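Local coordinates for xylose isomerase domain protein (Alicyclobacillus acidocaldarius subsp. acidocaldarius, PDB 3U0H) that is of unproven function but, as a TIM-barrel relative of xylose isomerase, probably acts as an isomerase, at residues 26-31 / 264-269; 20-25 / 59-64; 191-196 / 236-241. One frame throughout, in Å; residues are numbered along the deposited sequence.

Contact 1: residues 26-31 / 264-269; sequences RETGYR and RARLVR
A Schellman motif ends helix 18-27 of the TIM barrel, and the turn it makes, Thr28 to Tyr30, packs on the last helix, 261-280. Gly29, with positive phi, is its C-prime residue. The carbonyl of Thr28 faces Arg269, whose NE approaches in the plane of both the carbonyl and the guanidinium, with NE to Thr28 O 3.0 Å and an N-H...O angle of 166°; NH1 adds a weak second bond and NH2 pairs with Glu273. Arg269 CG lies over the centre of the Tyr30 ring, 3.9 Å from the centroid, a CH-pi contact; bends beyond it (chi2 -128°, chi3 -41°) bring NE round to Thr28 O. At the ring edge the Tyr30 hydroxyl donates to Ala265 O, OH to O 2.7 Å; this carbonyl also takes the helical bond from Arg269 N. A phenylalanine in place of Tyr30, without the hydroxyl, would probably leave the Ala265 carbonyl with its helical bond alone and the turn less firmly held. Ala265 CB sits 3.5 Å from Thr28 OG1, which bonds to Leu24 O. Thr28 CG2 lies over one face of the Arg266 guanidinium, which pairs with Glu262. Such packing of the turn after the first helix on the last is part of TIM-barrel closure.

Contact 2: residues 20-25 / 59-64; sequences LYLDLA and RGLVLA
Asp23 and Arg59 meet on the outer layer of the TIM barrel, where helix 18-27 packs against the turn that leads from helix 49-57 into strand 62-67. Their side chains run across each other, with the carboxylate and guanidinium planes 47° apart, so the salt bridge is not the flat, two-oxygen pairing of a carboxylate with an arginine. A single oxygen, OD1 of Asp23, takes both bonds: Arg59 NE is 2.7 Å from it, and Arg59 NH2, at 3.0 Å, makes a weak bond. NE comes nearly in line with the C-O bond of Asp23, while OD1 stands 20° out of the guanidinium plane. The CB of Asp23 points away from the turn, but CG lies anti to the carbonyl carbon (chi1 -78°), which swings the carboxylate round the side of the helix to the arginine. Arg59, extended from CG to NE, reaches out to meet it, and its NH1 is held by Met55 O. Arg26 adds a long, weak ion pair with the same Asp23 oxygen, which would be expected to temper the closeness of the two arginines.

Beneath the charges the contact turns apolar. The aliphatic part of Arg59 covers the base of Leu22, with CD 3.8 Å from Leu22 CB. Leu61 approaches from just before the strand: its CD1 lies against Leu22 and also nears Ala25 CB, while CD2 meets Ala25. Leu22 and Leu61 both also touch Phe56 of helix 49-57, while Ala25 reaches Leu8 and Val33 on the barrel strands. Leu61 CD2 rests 3.9 Å from Ala25 CB, and Leu61 CD1 3.5 Å from Leu22 O.

Contact 3: residues 191-196 / 236-241; sequences DDLAQL and RGLYLA
This is a close helix-to-helix packing contact on the outside of the barrel, between the end of helix 190-194 with the turn after it and helix 231-241, which precedes the eighth barrel strand. The backbones come near one another: Ala194 CA and Gly237 CA are 4.4 Å apart. Glycine permits this, because a CB at this residue would come tightly against Leu193 CB. Ala194 CA meets Gly237 O at 3.4 Å in a CA-H...O contact, while that carbonyl keeps its helical bond from Ala241 N. On the side nearer the barrel, Leu193 and Leu238 cross at a slant, with CD1 of Leu193 4.1 Å from CG of Leu238. The CG of Leu193 stands anti to its carbonyl carbon (chi1 -55°), which sends the branch toward that neighbour; Leu238 also touches Val201 and Val204 of strand 201-206. Ala241 CB fits against two backbone oxygens, 3.5 Å from Leu193 O and 3.7 Å from Leu196 O. Toward the exposed side Ala194 CB meets Leu240 CB at 4.3 Å. With alanine, glycine and leucine at the interface, the hold rests mainly on close fit and buried apolar surface rather than on directional polar bonds.

In the fold
Contacts 1 and 2 share helix 18-27 and lie side by side, centres 10 Å apart. They touch: Arg31 O and Val62 N, 2.7 Å apart, probably form a hydrogen bond where the second and third strands begin, and Tyr30 N to Ala25 O, 3.0 Å, belongs to the turn that ends the shared helix. In sequence they cross, one tying the first helix to the last, the other to the approach to the third strand. Contact 3 is nested within the span closed by contact 1 and sits apart, centre to centre 26 Å from contact 1 and 29 Å from contact 2. All three lie about 17 to 18 Å from the chain centre, in the outer helical layer.

Contact 1: residues 26-31 / 264-269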
loop_
_atom_site.group_PDB
_atom_site.type_symbol
_atom_site.label_atom_id
_atom_site.label_comp_id
_atom_site.label_asym_id
_atom_site.label_seq_id
_atom_site.Cartn_x
_atom_site.Cartn_y
_atom_site.Cartn_z
ATOM N N ARG A 26 -3.503 5.205 -42.262
ATOM C CA ARG A 26 -4.522 4.372 -42.922
ATOM C C ARG A 26 -4.039 3.991 -44.316
ATOM O O ARG A 26 -4.075 2.821 -44.692
ATOM C CB ARG A 26 -5.868 5.140 -43.086
ATOM C CG ARG A 26 -7.093 4.301 -43.536
ATOM C CD ARG A 26 -8.033 4.947 -44.598
ATOM N NE ARG A 26 -8.795 6.170 -44.205
ATOM C CZ ARG A 26 -8.484 7.447 -44.531
ATOM N NH1 ARG A 26 -7.407 7.739 -45.265
ATOM N NH2 ARG A 26 -9.249 8.461 -44.105
ATOM N N GLU A 27 -3.606 5.004 -45.072
ATOM C CA GLU A 27 -3.245 4.833 -46.475
ATOM C C GLU A 27 -2.092 3.870 -46.610
ATOM O O GLU A 27 -2.063 3.120 -47.567
ATOM C CB GLU A 27 -2.904 6.167 -47.163
ATOM C CG GLU A 27 -2.454 6.050 -48.616
ATOM C CD GLU A 27 -3.504 5.423 -49.538
ATOM O OE1 GLU A 27 -4.673 5.870 -49.475
ATOM O OE2 GLU A 27 -3.176 4.490 -50.326
ATOM N N THR A 28 -1.152 3.872 -45.663
ATOM C CA THR A 28 0.001 2.979 -45.786
ATOM C C THR A 28 -0.244 1.620 -45.080
ATOM O O THR A 28 0.699 0.839 -44.921
ATOM C CB THR A 28 1.349 3.641 -45.353
ATOM O OG1 THR A 28 1.217 4.232 -44.061
ATOM C CG2 THR A 28 1.844 4.716 -46.374
ATOM N N GLY A 29 -1.504 1.336 -44.699
ATOM C CA GLY A 29 -1.897 0.038 -44.208
ATOM C C GLY A 29 -1.581 -0.232 -42.725
ATOM O O GLY A 29 -1.564 -1.400 -42.325
ATOM N N TYR A 30 -1.297 0.801 -41.914
ATOM C CA TYR A 30 -1.134 0.573 -40.468
ATOM C C TYR A 30 -2.483 0.576 -39.749
ATOM O O TYR A 30 -3.466 1.161 -40.239
ATOM C CB TYR A 30 -0.302 1.653 -39.814
ATOM C CG TYR A 30 1.147 1.682 -40.160
ATOM C CD1 TYR A 30 1.585 2.306 -41.298
ATOM C CD2 TYR A 30 2.085 1.176 -39.322
ATOM C CE1 TYR A 30 2.918 2.368 -41.623
ATOM C CE2 TYR A 30 3.439 1.250 -39.632
ATOM C CZ TYR A 30 3.850 1.852 -40.797
ATOM O OH TYR A 30 5.195 1.935 -41.161
ATOM N N ARG A 31 -2.516 -0.070 -38.583
ATOM C CA ARG A 31 -3.651 -0.007 -37.632
ATOM C C ARG A 31 -3.188 0.731 -36.347
ATOM O O ARG A 31 -3.856 1.628 -35.845
ATOM C CB ARG A 31 -4.138 -1.442 -37.352
ATOM C CG ARG A 31 -5.046 -1.649 -36.151
ATOM C CD ARG A 31 -5.277 -3.154 -35.902
ATOM N NE ARG A 31 -5.609 -3.447 -34.499
ATOM C CZ ARG A 31 -5.699 -4.660 -33.950
ATOM N NH1 ARG A 31 -5.472 -5.757 -34.672
ATOM N NH2 ARG A 31 -6.026 -4.772 -32.661
ATOM N N ARG A 264 8.319 5.920 -47.080
ATOM C CA ARG A 264 8.979 5.461 -45.831
ATOM C C ARG A 264 8.052 4.641 -44.956
ATOM O O ARG A 264 8.405 3.551 -44.490
ATOM C CB ARG A 264 9.526 6.626 -45.010
ATOM C CG ARG A 264 10.839 7.158 -45.549
ATOM C CD ARG A 264 11.504 8.141 -44.602
ATOM N NE ARG A 264 10.663 9.291 -44.199
ATOM C CZ ARG A 264 10.626 10.496 -44.788
ATOM N NH1 ARG A 264 11.328 10.745 -45.896
ATOM N NH2 ARG A 264 9.843 11.457 -44.297
ATOM N N ALA A 265 6.860 5.173 -44.744
ATOM C CA ALA A 265 5.853 4.481 -43.986
ATOM C C ALA A 265 5.609 3.071 -44.539
ATOM O O ALA A 265 5.677 2.104 -43.780
ATOM C CB ALA A 265 4.569 5.310 -43.958
ATOM N N ARG A 266 5.339 2.948 -45.844
ATOM C CA ARG A 266 5.048 1.644 -46.473
ATOM C C ARG A 266 6.223 0.693 -46.394
ATOM O O ARG A 266 6.053 -0.469 -46.030
ATOM C CB ARG A 266 4.617 1.826 -47.929
ATOM C CG ARG A 266 4.018 0.584 -48.590
ATOM C CD ARG A 266 3.565 0.847 -50.047
ATOM N NE ARG A 266 2.959 2.188 -50.234
ATOM C CZ ARG A 266 1.683 2.501 -49.976
ATOM N NH1 ARG A 266 0.812 1.577 -49.549
ATOM N NH2 ARG A 266 1.273 3.757 -50.161
ATOM N N LEU A 267 7.421 1.193 -46.696
ATOM C CA LEU A 267 8.643 0.366 -46.681
ATOM C C LEU A 267 8.955 -0.249 -45.313
ATOM O O LEU A 267 9.329 -1.408 -45.210
ATOM C CB LEU A 267 9.864 1.158 -47.160
ATOM C CG LEU A 267 11.084 0.289 -47.483
ATOM C CD1 LEU A 267 10.758 -0.787 -48.524
ATOM C CD2 LEU A 267 12.247 1.164 -47.956
ATOM N N VAL A 268 8.806 0.516 -44.258
ATOM C CA VAL A 268 9.147 -0.003 -42.922
ATOM C C VAL A 268 8.042 -0.966 -42.397
ATOM O O VAL A 268 8.343 -1.945 -41.721
ATOM C CB VAL A 268 9.419 1.186 -41.949
ATOM C CG1 VAL A 268 9.645 0.709 -40.503
ATOM C CG2 VAL A 268 10.583 2.013 -42.458
ATOM N N ARG A 269 6.770 -0.683 -42.697
ATOM C CA ARG A 269 5.670 -1.634 -42.419
ATOM C C ARG A 269 6.002 -3.004 -42.996
ATOM O O ARG A 269 5.886 -3.975 -42.279
ATOM C CB ARG A 269 4.332 -1.232 -43.066
ATOM C CG ARG A 269 3.134 -1.628 -42.240
ATOM C CD ARG A 269 2.058 -2.406 -42.945
ATOM N NE ARG A 269 1.812 -1.908 -44.268
ATOM C CZ ARG A 269 1.953 -2.582 -45.404
ATOM N NH1 ARG A 269 1.727 -1.939 -46.528
ATOM N NH2 ARG A 269 2.317 -3.851 -45.446
#

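Contact 2: residues 20-25 / 59-64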
loop_
_atom_site.group_PDB
_atom_site.type_symbol
_atom_site.label_atom_id
_atom_site.label_comp_id
_atom_site.label_asym_id
_atom_site.label_seq_id
_atom_site.Cartn_x
_atom_site.Cartn_y
_atom_site.Cartn_z
ATOM N N LEU A 20 -3.729 14.725 -41.452
ATOM C CA LEU A 20 -3.016 14.130 -42.573
ATOM C C LEU A 20 -2.124 12.989 -42.080
ATOM O O LEU A 20 -1.856 12.050 -42.828
ATOM C CB LEU A 20 -2.188 15.189 -43.323
ATOM C CG LEU A 20 -2.925 16.271 -44.172
ATOM C CD1 LEU A 20 -1.931 17.291 -44.841
ATOM C CD2 LEU A 20 -3.854 15.616 -45.204
ATOM N N TYR A 21 -1.662 13.080 -40.826
ATOM C CA TYR A 21 -0.780 12.056 -40.295
ATOM C C TYR A 21 -1.659 10.821 -40.177
ATOM O O TYR A 21 -1.301 9.740 -40.658
ATOM C CB TYR A 21 -0.109 12.491 -38.980
ATOM C CG TYR A 21 0.675 11.398 -38.237
ATOM C CD1 TYR A 21 1.745 10.747 -38.830
ATOM C CD2 TYR A 21 0.319 11.005 -36.945
ATOM C CE1 TYR A 21 2.445 9.744 -38.166
ATOM C CE2 TYR A 21 1.005 10.024 -36.267
ATOM C CZ TYR A 21 2.059 9.391 -36.883
ATOM O OH TYR A 21 2.734 8.409 -36.218
ATOM N N LEU A 22 -2.853 10.990 -39.618
ATOM C CA LEU A 22 -3.731 9.829 -39.459
ATOM C C LEU A 22 -4.111 9.246 -40.825
ATOM O O LEU A 22 -4.256 8.037 -40.947
ATOM C CB LEU A 22 -4.971 10.180 -38.644
ATOM C CG LEU A 22 -4.682 10.656 -37.201
ATOM C CD1 LEU A 22 -5.922 11.178 -36.491
ATOM C CD2 LEU A 22 -4.023 9.563 -36.402
ATOM N N ASP A 23 -4.263 10.119 -41.825
ATOM C CA ASP A 23 -4.585 9.700 -43.198
ATOM C C ASP A 23 -3.457 8.868 -43.790
ATOM O O ASP A 23 -3.687 7.848 -44.422
ATOM C CB ASP A 23 -4.819 10.919 -44.126
ATOM C CG ASP A 23 -6.206 11.572 -43.952
ATOM O OD1 ASP A 23 -7.109 10.999 -43.325
ATOM O OD2 ASP A 23 -6.423 12.675 -44.503
ATOM N N LEU A 24 -2.234 9.351 -43.613
ATOM C CA LEU A 24 -1.073 8.598 -44.018
ATOM C C LEU A 24 -1.030 7.180 -43.332
ATOM O O LEU A 24 -0.708 6.197 -43.998
ATOM C CB LEU A 24 0.158 9.446 -43.712
ATOM C CG LEU A 24 1.479 9.287 -44.452
ATOM C CD1 LEU A 24 2.253 10.584 -44.252
ATOM C CD2 LEU A 24 2.261 8.095 -43.909
ATOM N N ALA A 25 -1.347 7.076 -42.026
ATOM C CA ALA A 25 -1.330 5.768 -41.357
ATOM C C ALA A 25 -2.265 4.787 -42.026
ATOM O O ALA A 25 -1.863 3.676 -42.324
ATOM C CB ALA A 25 -1.674 5.877 -39.865
ATOM N N ARG A 59 -11.009 5.711 -39.378
ATOM C CA ARG A 59 -9.859 5.234 -40.142
ATOM C C ARG A 59 -9.372 3.809 -39.770
ATOM O O ARG A 59 -8.375 3.332 -40.298
ATOM C CB ARG A 59 -8.721 6.248 -40.006
ATOM C CG ARG A 59 -8.972 7.546 -40.766
ATOM C CD ARG A 59 -7.965 8.638 -40.448
ATOM N NE ARG A 59 -8.314 9.849 -41.182
ATOM C CZ ARG A 59 -8.983 10.897 -40.695
ATOM N NH1 ARG A 59 -9.387 10.919 -39.428
ATOM N NH2 ARG A 59 -9.238 11.943 -41.486
ATOM N N GLY A 60 -10.064 3.106 -38.871
ATOM C CA GLY A 60 -9.552 1.822 -38.396
ATOM C C GLY A 60 -8.248 1.928 -37.594
ATOM O O GLY A 60 -7.452 0.993 -37.618
ATOM N N LEU A 61 -8.018 3.029 -36.866
ATOM C CA LEU A 61 -6.738 3.166 -36.147
ATOM C C LEU A 61 -6.819 2.960 -34.624
ATOM O O LEU A 61 -7.804 3.284 -34.024
ATOM C CB LEU A 61 -6.052 4.522 -36.473
ATOM C CG LEU A 61 -5.765 4.736 -37.984
ATOM C CD1 LEU A 61 -5.409 6.177 -38.265
ATOM C CD2 LEU A 61 -4.691 3.802 -38.539
ATOM N N VAL A 62 -5.737 2.447 -34.031
ATOM C CA VAL A 62 -5.596 2.294 -32.604
ATOM C C VAL A 62 -4.394 3.070 -32.040
ATOM O O VAL A 62 -3.250 2.897 -32.492
ATOM C CB VAL A 62 -5.409 0.817 -32.220
ATOM C CG1 VAL A 62 -5.069 0.712 -30.725
ATOM C CG2 VAL A 62 -6.667 -0.021 -32.536
ATOM N N LEU A 63 -4.656 3.934 -31.053
ATOM C CA LEU A 63 -3.579 4.733 -30.424
ATOM C C LEU A 63 -2.703 3.765 -29.684
ATOM O O LEU A 63 -3.170 3.076 -28.825
ATOM C CB LEU A 63 -4.103 5.821 -29.465
ATOM C CG LEU A 63 -3.083 6.696 -28.695
ATOM C CD1 LEU A 63 -2.400 7.643 -29.690
ATOM C CD2 LEU A 63 -3.671 7.494 -27.525
ATOM N N ALA A 64 -1.422 3.747 -30.007
ATOM C CA ALA A 64 -0.481 2.782 -29.457
ATOM C C ALA A 64 -0.077 3.039 -27.975
ATOM O O ALA A 64 0.250 2.104 -27.247
ATOM C CB ALA A 64 0.784 2.796 -30.336
#

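Contact 3: residues 191-196 / 236-241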
loop_
_atom_site.group_PDB
_atom_site.type_symbol
_atom_site.label_atom_id
_atom_site.label_comp_id
_atom_site.label_asym_id
_atom_site.label_seq_id
_atom_site.Cartn_x
_atom_site.Cartn_y
_atom_site.Cartn_z
ATOM N N ASP A 191 18.810 -12.779 -24.859
ATOM C CA ASP A 191 18.377 -13.407 -23.599
ATOM C C ASP A 191 18.049 -12.376 -22.501
ATOM O O ASP A 191 17.300 -12.688 -21.590
ATOM C CB ASP A 191 19.409 -14.453 -23.032
ATOM C CG ASP A 191 19.656 -15.641 -23.968
ATOM O OD1 ASP A 191 18.853 -15.858 -24.904
ATOM O OD2 ASP A 191 20.648 -16.385 -23.748
ATOM N N ASP A 192 18.627 -11.183 -22.559
ATOM C CA ASP A 192 18.261 -10.152 -21.593
ATOM C C ASP A 192 16.767 -9.801 -21.675
ATOM O O ASP A 192 16.082 -9.589 -20.653
ATOM C CB ASP A 192 19.123 -8.906 -21.792
ATOM C CG ASP A 192 20.585 -9.161 -21.461
ATOM O OD1 ASP A 192 20.871 -9.587 -20.314
ATOM O OD2 ASP A 192 21.445 -8.935 -22.349
ATOM N N LEU A 193 16.269 -9.827 -22.915
ATOM C CA LEU A 193 14.902 -9.499 -23.231
ATOM C C LEU A 193 14.009 -10.686 -23.078
ATOM O O LEU A 193 12.901 -10.530 -22.606
ATOM C CB LEU A 193 14.817 -8.970 -24.639
ATOM C CG LEU A 193 15.723 -7.795 -24.945
ATOM C CD1 LEU A 193 15.551 -7.376 -26.401
ATOM C CD2 LEU A 193 15.422 -6.628 -24.014
ATOM N N ALA A 194 14.465 -11.878 -23.467
ATOM C CA ALA A 194 13.668 -13.094 -23.285
ATOM C C ALA A 194 13.339 -13.427 -21.809
ATOM O O ALA A 194 12.358 -14.109 -21.532
ATOM C CB ALA A 194 14.333 -14.316 -23.942
ATOM N N GLN A 195 14.162 -12.985 -20.874
ATOM C CA GLN A 195 13.978 -13.403 -19.502
ATOM C C GLN A 195 13.102 -12.428 -18.767
ATOM O O GLN A 195 12.872 -12.601 -17.596
ATOM C CB GLN A 195 15.349 -13.584 -18.869
ATOM C CG GLN A 195 15.919 -14.982 -19.259
ATOM C CD GLN A 195 17.445 -15.036 -19.373
ATOM O OE1 GLN A 195 18.132 -14.078 -18.993
ATOM N NE2 GLN A 195 17.983 -16.136 -19.932
ATOM N N LEU A 196 12.655 -11.351 -19.431
ATOM C CA LEU A 196 11.688 -10.389 -18.820
ATOM C C LEU A 196 10.288 -10.967 -18.676
ATOM O O LEU A 196 9.772 -11.541 -19.612
ATOM C CB LEU A 196 11.540 -9.122 -19.642
ATOM C CG LEU A 196 12.670 -8.141 -19.566
ATOM C CD1 LEU A 196 12.362 -7.047 -20.558
ATOM C CD2 LEU A 196 12.825 -7.616 -18.139
ATOM N N ARG A 236 12.830 -11.449 -31.543
ATOM C CA ARG A 236 12.568 -12.787 -31.130
ATOM C C ARG A 236 12.548 -12.762 -29.597
ATOM O O ARG A 236 11.663 -13.318 -28.984
ATOM C CB ARG A 236 13.627 -13.737 -31.673
ATOM C CG ARG A 236 13.389 -15.226 -31.339
ATOM C CD ARG A 236 14.675 -16.029 -31.455
ATOM N NE ARG A 236 15.192 -15.953 -32.785
ATOM C CZ ARG A 236 16.473 -15.773 -33.150
ATOM N NH1 ARG A 236 17.487 -15.591 -32.298
ATOM N NH2 ARG A 236 16.728 -15.774 -34.441
ATOM N N GLY A 237 13.513 -12.080 -28.996
ATOM C CA GLY A 237 13.624 -12.053 -27.553
ATOM C C GLY A 237 12.360 -11.466 -26.956
ATOM O O GLY A 237 11.882 -11.965 -25.998
ATOM N N LEU A 238 11.845 -10.401 -27.560
ATOM C CA LEU A 238 10.690 -9.731 -27.045
ATOM C C LEU A 238 9.524 -10.699 -27.189
ATOM O O LEU A 238 8.785 -10.913 -26.202
ATOM C CB LEU A 238 10.456 -8.400 -27.801
ATOM C CG LEU A 238 11.534 -7.389 -27.391
ATOM C CD1 LEU A 238 11.586 -6.155 -28.280
ATOM C CD2 LEU A 238 11.335 -7.069 -25.906
ATOM N N TYR A 239 9.423 -11.330 -28.380
ATOM C CA TYR A 239 8.417 -12.348 -28.619
ATOM C C TYR A 239 8.454 -13.491 -27.589
ATOM O O TYR A 239 7.392 -13.909 -27.135
ATOM C CB TYR A 239 8.457 -12.930 -30.043
ATOM C CG TYR A 239 7.227 -13.785 -30.402
ATOM C CD1 TYR A 239 6.035 -13.201 -30.835
ATOM C CD2 TYR A 239 7.257 -15.165 -30.298
ATOM C CE1 TYR A 239 4.919 -13.985 -31.149
ATOM C CE2 TYR A 239 6.149 -15.961 -30.606
ATOM C CZ TYR A 239 4.992 -15.370 -31.025
ATOM O OH TYR A 239 3.910 -16.154 -31.316
ATOM N N LEU A 240 9.626 -14.005 -27.227
ATOM C CA LEU A 240 9.680 -15.125 -26.237
ATOM C C LEU A 240 9.368 -14.618 -24.800
ATOM O O LEU A 240 8.787 -15.323 -23.982
ATOM C CB LEU A 240 11.030 -15.823 -26.253
ATOM C CG LEU A 240 11.397 -16.605 -27.502
ATOM C CD1 LEU A 240 12.916 -16.822 -27.471
ATOM C CD2 LEU A 240 10.620 -17.931 -27.607
ATOM N N ALA A 241 9.724 -13.373 -24.508
ATOM C CA ALA A 241 9.186 -12.707 -23.320
ATOM C C ALA A 241 7.688 -12.822 -23.227
ATOM O O ALA A 241 7.172 -12.963 -22.138
ATOM C CB ALA A 241 9.569 -11.260 -23.309
#